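Local coordinates for extracellular ligand-binding receptor (Desulfohalobium retbaense DSM 5692, PDB 5ERE), which probably acts as an extracellular receptor, binding ketoleucine in a periplasmic-binding-protein domain that is joined to a tandem PAS sensor region, at residues Q158-P162 with Q163-I167; Y260-C263 with T264-R268. One frame throughout, in Å; residues are numbered along the deposited sequence.

Both contacts are local and lie in the periplasmic-binding-protein part of the chain, but in different lobes and in no common element; their nearest atoms are about 21 Å apart. Contact 1 is a partly buried turn after strand 154-160 of the second lobe. There an asparagine side chain and a backbone carbonyl bind the turn, while a tyrosine, an isoleucine and a selenomethionine pack on the inward side. Contact 2 is buried within helix 254-271, against the sheet of the first lobe. Its regular backbone bonds are supplemented by threonine and serine hydroxyls, which let a helix in the interior carry polar side chains beside its leucines.

Contact 1: residues Q158-P162 with Q163-I167; sequences QEYNP and QQMDI
N161 and Q164 are joined within an Asx motif, a local turn that leads strand 154-160 toward helix 168-175. OD1 of N161 takes the N-H of Q164 at 2.8 Å, in the carbonyl plane and on a lone pair. The main chain closes the same turn: M165 N reaches N161 O at 2.9 Å, with 168° at the hydrogen. Asparagine suits the start of this turn because its short amide, swung anti to its own N (chi1 -172°), can meet a backbone N-H three residues on. P162 has a fixed phi that fits the bend, and M165 ends the helical run of P162-Q164 in the left-handed conformation.

On the inward side, the selenium of M165, a selenomethionine, makes an oblique Met-aromatic contact with Y160, 3.9 Å from CE2. CG2 of I167 lies 3.8 Å from CB of Y160, the two side chains running side by side.

The Y160 hydroxyl bonds to E189 and S186, and Y160, M165 and I167 all pack on I193 of helix 190-199. Q163 OE1 accepts from A13 N and P162 touches F14 of the ketoleucine pocket, so the turn reaches the first lobe, while strand 154-160 pairs in parallel with strand 129-134.

Contact 2: residues Y260-C263 with T264-R268; sequences YDLC and TTLSR
The carbonyl oxygen of D261 is gripped twice by T265: the backbone N donates to it at 3.1 Å, and OG1 at 2.9 Å. OG1, set between its own N and carbonyl carbon (chi1 60°), is turned back toward the preceding turn. A hydroxyl residue suits this place because the same OG1 also bonds to the hydroxyl of Y284 in helix 277-284. A valine in its place would probably leave the Y284 hydroxyl without this mate and D261 O with the backbone N-H as its remaining donor from that residue.

Two residues on, S267 makes the same kind of twofold grip with OG beside its N. Its N and OG both bond to C263 O, from opposite faces of the carbonyl plane, with OG at 3.0 Å. A small serine can fold its hydroxyl against the helix while still packing on A35 and F36.

These bonds belong to helix 254-271 of the first lobe of a type I periplasmic-binding-protein fold. L262 and L266 form its apolar stripe, with CD1 of L262 4.3 Å from CB of L266; they face strand 88-92 and Y284, whereas C263 is slim enough to sit against V25, A28 and L29 of helix 15-32.

On another side, T264 OG1 lies over one face of the Y260 ring, 3.5 Å from CE2 and offset toward the rim, while the ring's own hydroxyl bonds to E31. A water donates to OD1 of D261 at 2.7 Å and makes a weak link to T264 OG1. Buried as it is, the D261 carboxylate is also met by the backbone N-H groups of A292 (at OD1) and L293 (at OD2), which would be expected to stabilise its negative charge and which tie the helix to the loop that follows strand 288-291.

Contact 1: residues Q158-P162 with Q163-I167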
ATOM      1  N   GLN A 158     -20.441   6.168  12.201  1.00 59.85           N
ATOM      2  CA  GLN A 158     -21.413   7.253  12.127  1.00 60.25           C
ATOM      3  C   GLN A 158     -21.240   8.055  10.834  1.00 59.02           C
ATOM      4  O   GLN A 158     -20.122   8.252  10.372  1.00 51.04           O
ATOM      5  CB  GLN A 158     -21.264   8.180  13.336  1.00 68.56           C
ATOM      6  CG  GLN A 158     -21.619   7.541  14.686  1.00 68.66           C
ATOM      7  CD  GLN A 158     -23.095   7.150  14.772  1.00 72.58           C
ATOM      8  OE1 GLN A 158     -23.964   8.012  14.912  1.00 60.53           O
ATOM      9  NE2 GLN A 158     -23.380   5.853  14.654  1.00 76.67           N
ATOM     10  N   GLU A 159     -22.351   8.513  10.264  1.00 59.49           N
ATOM     11  CA  GLU A 159     -22.334   9.343   9.067  1.00 55.86           C
ATOM     12  C   GLU A 159     -22.755  10.779   9.381  1.00 64.77           C
ATOM     13  O   GLU A 159     -23.345  11.043  10.431  1.00 60.39           O
ATOM     14  CB  GLU A 159     -23.251   8.743   8.007  1.00 58.91           C
ATOM     15  CG  GLU A 159     -22.784   7.369   7.510  1.00 73.18           C
ATOM     16  CD  GLU A 159     -23.771   6.699   6.562  1.00 83.01           C
ATOM     17  OE1 GLU A 159     -24.942   7.148   6.488  1.00 85.26           O
ATOM     18  OE2 GLU A 159     -23.371   5.708   5.907  1.00 76.40           O
ATOM     19  N   TYR A 160     -22.442  11.710   8.478  1.00 54.74           N
ATOM     20  CA  TYR A 160     -22.924  13.085   8.590  1.00 47.12           C
ATOM     21  C   TYR A 160     -23.058  13.762   7.231  1.00 54.55           C
ATOM     22  O   TYR A 160     -22.248  13.537   6.311  1.00 48.98           O
ATOM     23  CB  TYR A 160     -21.998  13.931   9.472  1.00 51.39           C
ATOM     24  CG  TYR A 160     -20.636  14.159   8.845  1.00 53.18           C
ATOM     25  CD1 TYR A 160     -19.644  13.193   8.939  1.00 55.20           C
ATOM     26  CD2 TYR A 160     -20.355  15.332   8.151  1.00 52.83           C
ATOM     27  CE1 TYR A 160     -18.409  13.387   8.374  1.00 57.71           C
ATOM     28  CE2 TYR A 160     -19.112  15.538   7.559  1.00 52.46           C
ATOM     29  CZ  TYR A 160     -18.147  14.556   7.664  1.00 53.73           C
ATOM     30  OH  TYR A 160     -16.911  14.735   7.098  1.00 46.76           O
ATOM     31  N   ASN A 161     -24.066  14.622   7.128  1.00 51.19           N
ATOM     32  CA  ASN A 161     -24.219  15.512   5.999  1.00 55.33           C
ATOM     33  C   ASN A 161     -23.197  16.650   6.066  1.00 57.14           C
ATOM     34  O   ASN A 161     -23.239  17.452   7.005  1.00 54.46           O
ATOM     35  CB  ASN A 161     -25.633  16.071   5.970  1.00 53.54           C
ATOM     36  CG  ASN A 161     -25.906  16.858   4.709  1.00 60.04           C
ATOM     37  OD1 ASN A 161     -25.541  18.025   4.599  1.00 58.37           O
ATOM     38  ND2 ASN A 161     -26.523  16.211   3.735  1.00 65.53           N
ATOM     39  N   PRO A 162     -22.263  16.727   5.087  1.00 48.58           N
ATOM     40  CA  PRO A 162     -21.224  17.763   5.202  1.00 44.92           C
ATOM     41  C   PRO A 162     -21.745  19.192   4.999  1.00 38.39           C
ATOM     42  O   PRO A 162     -21.100  20.149   5.431  1.00 42.93           O
ATOM     43  CB  PRO A 162     -20.209  17.370   4.112  1.00 49.19           C
ATOM     44  CG  PRO A 162     -20.980  16.611   3.110  1.00 51.35           C
ATOM     45  CD  PRO A 162     -22.021  15.837   3.937  1.00 51.56           C
ATOM     46  N   GLN A 163     -22.874  19.359   4.332  1.00 41.68           N
ATOM     47  CA  GLN A 163     -23.464  20.694   4.270  1.00 48.09           C
ATOM     48  C   GLN A 163     -24.098  21.081   5.634  1.00 59.13           C
ATOM     49  O   GLN A 163     -23.896  22.184   6.129  1.00 60.64           O
ATOM     50  CB  GLN A 163     -24.514  20.773   3.156  1.00 56.56           C
ATOM     51  CG  GLN A 163     -23.929  20.860   1.718  1.00 59.62           C
ATOM     52  CD  GLN A 163     -23.476  19.506   1.179  1.00 61.76           C
ATOM     53  OE1 GLN A 163     -22.364  19.366   0.664  1.00 54.51           O
ATOM     54  NE2 GLN A 163     -24.346  18.503   1.285  1.00 61.97           N
ATOM     55  N   GLN A 164     -24.847  20.175   6.251  1.00 65.13           N
ATOM     56  CA  GLN A 164     -25.542  20.517   7.503  1.00 67.22           C
ATOM     57  C   GLN A 164     -24.613  20.626   8.727  1.00 63.77           C
ATOM     58  O   GLN A 164     -24.721  21.569   9.498  1.00 73.34           O
ATOM     59  CB  GLN A 164     -26.654  19.500   7.774  1.00 66.43           C
ATOM     60  CG  GLN A 164     -27.923  19.753   6.965  1.00 70.30           C
ATOM     61  CD  GLN A 164     -28.570  21.112   7.275  1.00 85.37           C
ATOM     62  OE1 GLN A 164     -28.230  21.771   8.266  1.00 86.22           O
ATOM     63  NE2 GLN A 164     -29.516  21.525   6.432  1.00 86.74           N
HETATM   64  N   MSE A 165     -23.698  19.673   8.886  1.00 52.55           N
HETATM   65  CA  MSE A 165     -22.711  19.656   9.990  1.00 50.13           C
HETATM   66  C   MSE A 165     -23.383  19.558  11.365  1.00 58.48           C
HETATM   67  O   MSE A 165     -22.882  20.082  12.372  1.00 51.12           O
HETATM   68  CB  MSE A 165     -21.820  20.887   9.949  1.00 44.82           C
HETATM   69  CG  MSE A 165     -20.922  20.926   8.680  1.00 58.69           C
HETATM   70 SE   MSE A 165     -19.913  19.252   8.487  0.80 66.88          SE
HETATM   71  CE  MSE A 165     -18.649  19.466   9.931  1.00 53.18           C
ATOM     72  N   ASP A 166     -24.500  18.856  11.395  1.00 70.67           N
ATOM     73  CA  ASP A 166     -25.109  18.496  12.660  1.00 73.82           C
ATOM     74  C   ASP A 166     -24.522  17.172  13.134  1.00 61.83           C
ATOM     75  O   ASP A 166     -24.971  16.122  12.695  1.00 53.73           O
ATOM     76  CB  ASP A 166     -26.616  18.390  12.526  1.00 86.62           C
ATOM     77  CG  ASP A 166     -27.294  18.233  13.872  1.00 97.29           C
ATOM     78  OD1 ASP A 166     -26.583  18.301  14.904  1.00 86.04           O
ATOM     79  OD2 ASP A 166     -28.525  18.052  13.899  1.00106.42           O
ATOM     80  N   ILE A 167     -23.528  17.229  14.024  1.00 60.83           N
ATOM     81  CA  ILE A 167     -22.783  16.037  14.440  1.00 65.24           C
ATOM     82  C   ILE A 167     -22.793  15.762  15.957  1.00 71.57           C
ATOM     83  O   ILE A 167     -22.120  14.834  16.410  1.00 68.06           O
ATOM     84  CB  ILE A 167     -21.322  16.134  13.995  1.00 65.14           C
ATOM     85  CG1 ILE A 167     -20.707  17.436  14.511  1.00 58.52           C
ATOM     86  CG2 ILE A 167     -21.228  16.064  12.463  1.00 71.14           C
ATOM     87  CD1 ILE A 167     -19.203  17.484  14.391  1.00 61.19           C
TER

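Contact 2: residues Y260-C263 with T264-R268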
ATOM      1  N   TYR A 260      -4.363  19.731 -12.560  1.00 29.42           N
ATOM      2  CA  TYR A 260      -3.316  20.208 -13.432  1.00 29.73           C
ATOM      3  C   TYR A 260      -2.763  19.069 -14.311  1.00 40.60           C
ATOM      4  O   TYR A 260      -2.552  19.262 -15.517  1.00 34.55           O
ATOM      5  CB  TYR A 260      -2.159  20.858 -12.621  1.00 30.74           C
ATOM      6  CG  TYR A 260      -1.008  21.301 -13.477  1.00 38.06           C
ATOM      7  CD1 TYR A 260      -1.018  22.551 -14.081  1.00 45.53           C
ATOM      8  CD2 TYR A 260       0.095  20.468 -13.695  1.00 42.93           C
ATOM      9  CE1 TYR A 260       0.051  22.976 -14.902  1.00 40.36           C
ATOM     10  CE2 TYR A 260       1.164  20.883 -14.511  1.00 45.07           C
ATOM     11  CZ  TYR A 260       1.132  22.133 -15.100  1.00 42.74           C
ATOM     12  OH  TYR A 260       2.187  22.557 -15.886  1.00 49.77           O
ATOM     13  N   ASP A 261      -2.497  17.894 -13.737  1.00 40.37           N
ATOM     14  CA  ASP A 261      -2.003  16.782 -14.564  1.00 32.46           C
ATOM     15  C   ASP A 261      -3.045  16.264 -15.555  1.00 36.61           C
ATOM     16  O   ASP A 261      -2.692  15.819 -16.670  1.00 37.85           O
ATOM     17  CB  ASP A 261      -1.509  15.610 -13.727  1.00 34.72           C
ATOM     18  CG  ASP A 261      -0.138  15.843 -13.131  1.00 40.91           C
ATOM     19  OD1 ASP A 261       0.434  16.936 -13.343  1.00 41.44           O
ATOM     20  OD2 ASP A 261       0.363  14.922 -12.440  1.00 43.10           O
ATOM     21  N   LEU A 262      -4.308  16.321 -15.189  1.00 38.94           N
ATOM     22  CA  LEU A 262      -5.347  15.997 -16.146  1.00 37.27           C
ATOM     23  C   LEU A 262      -5.298  16.927 -17.349  1.00 34.95           C
ATOM     24  O   LEU A 262      -5.389  16.463 -18.482  1.00 35.55           O
ATOM     25  CB  LEU A 262      -6.723  16.096 -15.524  1.00 31.82           C
ATOM     26  CG  LEU A 262      -7.833  16.126 -16.589  1.00 41.29           C
ATOM     27  CD1 LEU A 262      -7.809  14.826 -17.341  1.00 43.85           C
ATOM     28  CD2 LEU A 262      -9.134  16.298 -15.920  1.00 49.55           C
ATOM     29  N   CYS A 263      -5.209  18.241 -17.119  1.00 38.50           N
ATOM     30  CA  CYS A 263      -5.180  19.175 -18.268  1.00 33.35           C
ATOM     31  C   CYS A 263      -3.969  18.988 -19.112  1.00 38.96           C
ATOM     32  O   CYS A 263      -4.061  19.062 -20.338  1.00 45.20           O
ATOM     33  CB  CYS A 263      -5.272  20.639 -17.849  1.00 40.76           C
ATOM     34  SG  CYS A 263      -6.771  20.969 -16.984  1.00 53.27           S
ATOM     35  N   THR A 264      -2.825  18.767 -18.480  1.00 45.52           N
ATOM     36  CA  THR A 264      -1.565  18.616 -19.221  1.00 44.07           C
ATOM     37  C   THR A 264      -1.645  17.440 -20.190  1.00 44.73           C
ATOM     38  O   THR A 264      -1.309  17.543 -21.372  1.00 46.13           O
ATOM     39  CB  THR A 264      -0.387  18.414 -18.225  1.00 40.59           C
ATOM     40  OG1 THR A 264      -0.156  19.656 -17.549  1.00 51.51           O
ATOM     41  CG2 THR A 264       0.874  17.954 -18.917  1.00 55.10           C
ATOM     42  N   THR A 265      -2.112  16.310 -19.676  1.00 41.42           N
ATOM     43  CA  THR A 265      -2.073  15.091 -20.449  1.00 40.81           C
ATOM     44  C   THR A 265      -3.218  15.054 -21.461  1.00 43.87           C
ATOM     45  O   THR A 265      -3.020  14.584 -22.570  1.00 42.71           O
ATOM     46  CB  THR A 265      -2.092  13.869 -19.530  1.00 39.39           C
ATOM     47  OG1 THR A 265      -3.284  13.873 -18.728  1.00 34.83           O
ATOM     48  CG2 THR A 265      -0.841  13.908 -18.648  1.00 43.96           C
ATOM     49  N   LEU A 266      -4.394  15.564 -21.099  1.00 44.55           N
ATOM     50  CA  LEU A 266      -5.511  15.606 -22.022  1.00 44.05           C
ATOM     51  C   LEU A 266      -5.249  16.562 -23.184  1.00 41.34           C
ATOM     52  O   LEU A 266      -5.670  16.303 -24.301  1.00 40.41           O
ATOM     53  CB  LEU A 266      -6.800  16.013 -21.307  1.00 43.25           C
ATOM     54  CG  LEU A 266      -8.111  15.874 -22.087  1.00 43.57           C
ATOM     55  CD1 LEU A 266      -8.345  14.435 -22.502  1.00 43.05           C
ATOM     56  CD2 LEU A 266      -9.292  16.342 -21.215  1.00 46.31           C
ATOM     57  N   SER A 267      -4.607  17.685 -22.893  1.00 38.98           N
ATOM     58  CA  SER A 267      -4.163  18.618 -23.915  1.00 41.16           C
ATOM     59  C   SER A 267      -3.300  17.913 -24.944  1.00 42.65           C
ATOM     60  O   SER A 267      -3.482  18.106 -26.148  1.00 40.04           O
ATOM     61  CB  SER A 267      -3.351  19.765 -23.324  1.00 50.25           C
ATOM     62  OG  SER A 267      -4.183  20.760 -22.801  1.00 65.48           O
ATOM     63  N   ARG A 268      -2.350  17.111 -24.460  1.00 42.00           N
ATOM     64  CA  ARG A 268      -1.408  16.431 -25.346  1.00 43.84           C
ATOM     65  C   ARG A 268      -2.206  15.411 -26.158  1.00 42.76           C
ATOM     66  O   ARG A 268      -2.006  15.317 -27.361  1.00 47.41           O
ATOM     67  CB  ARG A 268      -0.255  15.758 -24.565  1.00 40.62           C
ATOM     68  CG  ARG A 268       0.848  16.701 -24.000  1.00 55.87           C
ATOM     69  CD  ARG A 268       1.486  16.225 -22.638  1.00 59.03           C
ATOM     70  NE  ARG A 268       1.902  14.819 -22.669  1.00 71.51           N
ATOM     71  CZ  ARG A 268       2.178  14.062 -21.604  1.00 57.61           C
ATOM     72  NH1 ARG A 268       2.116  14.551 -20.372  1.00 63.78           N
ATOM     73  NH2 ARG A 268       2.544  12.793 -21.799  1.00 70.91           N
TER
HETATM   74  O   HOH W   1       1.508  17.397 -15.738  1.00 41.21           O